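Local coordinates for mandelate racemase / muconate lactonizing enzyme family protein (Agrobacterium tumefaciens, PDB 4DXK) that belongs to the mandelate racemase branch of the enolase superfamily, binds sodium in this crystal and probably acts as a lyase or racemase on an unidentified acid substrate, at residues A[181-186]-A[219-224]; A[73-78]-A[270-275]. All blocks are in the same frame, centred on the assembly; numbering follows the deposited sequence. Where two conformers were deposited one is given.

Contact 1 of 2, residues A[181-186]-A[219-224]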
# COMPACT_ATOMS: atom_id res chain seq x y z
N GLU A 181 32.76 8.89 -13.55
CA GLU A 181 33.40 10.19 -13.40
C GLU A 181 33.20 11.07 -14.64
O GLU A 181 33.04 12.29 -14.52
CB GLU A 181 34.89 10.01 -13.09
CG GLU A 181 35.15 9.52 -11.68
CD GLU A 181 36.42 8.69 -11.54
OE1 GLU A 181 37.17 8.58 -12.52
OE2 GLU A 181 36.65 8.15 -10.43
N LYS A 182 33.21 10.45 -15.82
CA LYS A 182 33.05 11.20 -17.07
C LYS A 182 31.75 11.99 -17.15
O LYS A 182 31.72 13.09 -17.72
CB LYS A 182 33.12 10.25 -18.27
CG LYS A 182 34.49 9.66 -18.54
CD LYS A 182 34.42 8.60 -19.62
CE LYS A 182 33.62 9.06 -20.82
NZ LYS A 182 33.95 8.30 -22.06
N THR A 183 30.67 11.44 -16.61
CA THR A 183 29.35 12.05 -16.75
C THR A 183 28.69 12.38 -15.41
O THR A 183 27.49 12.65 -15.35
CB THR A 183 28.40 11.10 -17.52
OG1 THR A 183 28.21 9.91 -16.74
CG2 THR A 183 28.98 10.74 -18.90
N ARG A 184 29.48 12.34 -14.33
CA ARG A 184 28.96 12.48 -12.97
C ARG A 184 27.82 11.48 -12.73
O ARG A 184 26.84 11.80 -12.03
CB ARG A 184 28.50 13.93 -12.68
CG ARG A 184 29.52 15.04 -13.01
CD ARG A 184 30.83 14.93 -12.23
NE ARG A 184 30.69 15.16 -10.78
CZ ARG A 184 30.75 16.35 -10.18
NH1 ARG A 184 30.62 16.43 -8.86
NH2 ARG A 184 30.93 17.46 -10.89
N GLY A 185 27.94 10.28 -13.30
CA GLY A 185 26.96 9.24 -13.09
C GLY A 185 25.60 9.42 -13.73
O GLY A 185 24.67 8.69 -13.41
N GLN A 186 25.46 10.36 -14.67
CA GLN A 186 24.16 10.59 -15.30
C GLN A 186 23.91 9.66 -16.48
O GLN A 186 22.76 9.44 -16.86
CB GLN A 186 24.00 12.04 -15.75
CG GLN A 186 23.85 13.06 -14.61
CD GLN A 186 22.47 13.04 -13.89
OE1 GLN A 186 21.47 12.50 -14.39
NE2 GLN A 186 22.43 13.65 -12.71
N SER A 219 28.61 4.38 -5.05
CA SER A 219 27.50 5.35 -5.07
C SER A 219 27.62 6.42 -6.15
O SER A 219 27.12 7.53 -5.98
CB SER A 219 27.32 6.01 -3.70
OG SER A 219 26.80 5.06 -2.79
N MET A 220 28.26 6.07 -7.26
CA MET A 220 28.59 7.07 -8.27
C MET A 220 27.54 7.29 -9.36
O MET A 220 27.68 8.20 -10.17
CB MET A 220 29.95 6.77 -8.89
CG MET A 220 31.06 6.66 -7.85
SD MET A 220 32.68 6.37 -8.55
CE MET A 220 32.91 7.87 -9.49
N TRP A 221 26.49 6.48 -9.38
CA TRP A 221 25.50 6.52 -10.47
C TRP A 221 24.14 7.03 -10.04
O TRP A 221 23.70 6.78 -8.91
CB TRP A 221 25.34 5.12 -11.07
CG TRP A 221 26.59 4.67 -11.73
CD1 TRP A 221 27.56 3.87 -11.20
CD2 TRP A 221 27.02 5.02 -13.04
NE1 TRP A 221 28.58 3.69 -12.12
CE2 TRP A 221 28.27 4.40 -13.25
CE3 TRP A 221 26.49 5.82 -14.05
CZ2 TRP A 221 28.97 4.54 -14.45
CZ3 TRP A 221 27.19 5.96 -15.23
CH2 TRP A 221 28.42 5.32 -15.42
N GLN A 222 23.47 7.73 -10.95
CA GLN A 222 22.05 8.01 -10.82
C GLN A 222 21.23 6.75 -11.12
O GLN A 222 21.78 5.75 -11.58
CB GLN A 222 21.64 9.19 -11.71
CG GLN A 222 22.39 10.48 -11.38
CD GLN A 222 22.12 10.93 -9.97
OE1 GLN A 222 20.97 11.17 -9.60
NE2 GLN A 222 23.16 11.05 -9.16
N LEU A 223 19.92 6.80 -10.88
CA LEU A 223 19.11 5.58 -10.90
C LEU A 223 19.02 4.91 -12.26
O LEU A 223 19.17 3.69 -12.36
CB LEU A 223 17.70 5.86 -10.38
CG LEU A 223 16.76 4.65 -10.40
CD1 LEU A 223 17.24 3.56 -9.46
CD2 LEU A 223 15.34 5.07 -10.04
N LEU A 224 18.77 5.69 -13.30
CA LEU A 224 18.58 5.09 -14.62
C LEU A 224 19.82 4.38 -15.17
O LEU A 224 19.74 3.22 -15.56
CB LEU A 224 17.98 6.08 -15.62
CG LEU A 224 16.64 6.69 -15.22
CD1 LEU A 224 16.15 7.59 -16.34
CD2 LEU A 224 15.60 5.64 -14.89
O HOH W 1 25.80 10.43 -9.86
O HOH W 2 19.86 13.29 -11.12
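Gln-222 CG stands beside its backbone N, anti to the carbonyl carbon, and the chain bends at chi2 (-62°); Gln-186, bent in the same sense, crosses it at a slant, amide planes 23° apart, its NE2 3.4 Å from the aliphatic Gln-222 CG. The contact joins two loops of the C-terminal TIM barrel: a Schellman motif ending helix 177-183, with Arg-184 at positive phi, and the loop leading from strand 212-216 into helix 223-232. Gly-185 also has positive phi, as the type I' turn from Thr-183 to Gln-186 requires, and lack of a side chain suits it, its CA being pressed to 3.2 Å from Met-220 O in a CA-H...O contact. Its own carbonyl accepts a nearly straight bond from Gln-222 N, the N-cap residue (2.9 Å, 172°). Trp-221 CE3 approaches Gly-185 O obliquely, and in the conformer given Met-220 CE lies 3.5 Å from Glu-181 CG. Arg-184 NH1, in the conformer given, forms a salt bridge with Asp-67 of a neighbouring subunit. One water donates to Arg-184 O and Met-220 O and accepts from Gln-222 NE2; a second donates to Gln-222 OE1 at 2.8 Å while accepting from Gln-186 NE2.

Contact 2 of 2, residues A[73-78]-A[270-275]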
# COMPACT_ATOMS: atom_id res chain seq x y z
N GLY A 73 23.87 15.89 12.97
CA GLY A 73 24.88 14.98 12.44
C GLY A 73 24.67 13.51 12.75
O GLY A 73 25.52 12.68 12.43
N PHE A 74 23.53 13.19 13.34
CA PHE A 74 23.15 11.81 13.67
C PHE A 74 22.68 11.08 12.40
O PHE A 74 22.47 11.70 11.35
CB PHE A 74 22.04 11.85 14.73
CG PHE A 74 20.83 12.59 14.26
CD1 PHE A 74 19.83 11.94 13.55
CD2 PHE A 74 20.71 13.96 14.48
CE1 PHE A 74 18.73 12.62 13.08
CE2 PHE A 74 19.60 14.64 14.01
CZ PHE A 74 18.61 13.98 13.31
N ARG A 75 22.51 9.76 12.50
CA ARG A 75 22.03 8.93 11.40
C ARG A 75 22.83 9.23 10.13
O ARG A 75 22.28 9.47 9.06
CB ARG A 75 20.53 9.10 11.17
CG ARG A 75 19.90 8.07 10.22
CD ARG A 75 18.99 8.76 9.24
NE ARG A 75 18.31 7.86 8.30
CZ ARG A 75 18.73 7.60 7.06
NH1 ARG A 75 19.85 8.15 6.61
NH2 ARG A 75 18.02 6.79 6.29
N SER A 76 24.15 9.23 10.28
CA SER A 76 25.03 9.58 9.18
C SER A 76 26.39 8.96 9.40
O SER A 76 26.65 8.35 10.44
CB SER A 76 25.17 11.09 9.08
OG SER A 76 26.17 11.56 9.96
N SER A 77 27.25 9.13 8.40
CA SER A 77 28.65 8.72 8.49
C SER A 77 29.57 9.95 8.55
O SER A 77 30.73 9.88 8.16
CB SER A 77 29.01 7.82 7.31
OG SER A 77 28.58 8.40 6.10
N GLY A 78 29.04 11.06 9.06
CA GLY A 78 29.81 12.30 9.18
C GLY A 78 30.85 12.28 10.29
O GLY A 78 31.02 11.29 11.01
N LEU A 270 26.11 4.28 5.37
CA LEU A 270 24.98 4.54 6.24
C LEU A 270 25.38 4.43 7.71
O LEU A 270 26.18 3.57 8.08
CB LEU A 270 23.85 3.53 5.97
CG LEU A 270 23.12 3.71 4.64
CD1 LEU A 270 22.18 2.54 4.40
CD2 LEU A 270 22.35 5.03 4.57
N GLY A 271 24.79 5.28 8.54
CA GLY A 271 25.10 5.28 9.96
C GLY A 271 23.90 5.11 10.88
O GLY A 271 22.84 5.68 10.64
N SER A 272 24.12 4.30 11.92
CA SER A 272 23.18 4.05 13.02
C SER A 272 22.13 3.01 12.63
O SER A 272 21.79 2.83 11.46
CB SER A 272 22.48 5.32 13.54
OG SER A 272 21.30 5.60 12.80
N ARG A 273 21.58 2.35 13.63
CA ARG A 273 20.59 1.35 13.32
C ARG A 273 19.34 1.93 12.67
O ARG A 273 18.62 1.21 11.98
CB ARG A 273 20.26 0.52 14.55
CG ARG A 273 19.27 1.12 15.45
CD ARG A 273 19.30 0.34 16.78
NE ARG A 273 20.30 0.92 17.67
CZ ARG A 273 20.18 0.95 18.99
NH1 ARG A 273 19.17 0.33 19.58
NH2 ARG A 273 21.10 1.57 19.69
N TRP A 274 19.10 3.23 12.86
CA TRP A 274 17.94 3.88 12.27
C TRP A 274 18.04 3.96 10.74
O TRP A 274 17.04 3.79 10.04
CB TRP A 274 17.68 5.24 12.93
CG TRP A 274 17.22 5.05 14.35
CD1 TRP A 274 15.93 4.95 14.78
CD2 TRP A 274 18.05 4.86 15.50
NE1 TRP A 274 15.90 4.71 16.13
CE2 TRP A 274 17.19 4.65 16.60
CE3 TRP A 274 19.43 4.86 15.73
CZ2 TRP A 274 17.66 4.44 17.90
CZ3 TRP A 274 19.90 4.64 17.01
CH2 TRP A 274 19.02 4.44 18.08
N ALA A 275 19.24 4.19 10.22
CA ALA A 275 19.43 4.14 8.78
C ALA A 275 19.18 2.74 8.23
O ALA A 275 18.64 2.57 7.14
CB ALA A 275 20.83 4.63 8.38
O HOH W 3 23.08 7.21 7.35
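The backbones meet closest at Ser-76 and Gly-271, whose CA atoms lie 4.4 Å apart, and they exchange two CA-H...O contacts: Gly-271 CA to Ser-76 O, almost straight at 171°, and Arg-75 CA to Gly-271 O. Lack of a side chain suits Gly-271, because its CA is pressed close to the facing Ser-76 O. A water accepts from Gly-271 N at 2.8 Å and donates weakly to Arg-75 O. Arg-75 contributes the largest share of the buried surface of any residue here. With chi1 at -169° CG stands beside the carbonyl carbon and passes 3.8 Å from Ser-272 OG; the bend at chi2 then carries the guanidinium over Ala-275, whose CB sits 3.9 Å above the centre of one face. So small a methyl allows the flat group to lie close to the helix, where NH2 forms a salt bridge with Asp-278 one turn further on. The contact thus docks the loop between helices 61-68 and 79-99 of the N-terminal capping domain onto the start of barrel helix 272-281, a domain interface of the enolase superfamily fold. Serine hydroxyls bond within each segment. Ser-76 OG donates to Gly-73 O and accepts from Gly-78 N, closing an ST turn just before helix 79-99, while Ser-272 OG donates to Gly-271 O at 2.7 Å, in the carbonyl plane and on a lone pair.

Contact 1 stays within the barrel, joining neighbouring loop and helix elements, whereas contact 2 brings together the N-terminal domain and the barrel across a long sequence separation; contact 1 is nested in the chain loop that contact 2 closes. Their centres are about 23 Å apart and they share no helix or strand. Contact 2 is buried, nearer the middle of the chain, and combines backbone CA-H...O contacts with an arginine laid over a methyl. Contact 1 lies further out, partly exposed, and brings glutamine amides together. Both use bridging water, but only contact 1 has a direct hydrogen bond between its segments. Each has a glycine where the backbones pass closest, and each adjoins neighbouring subunits.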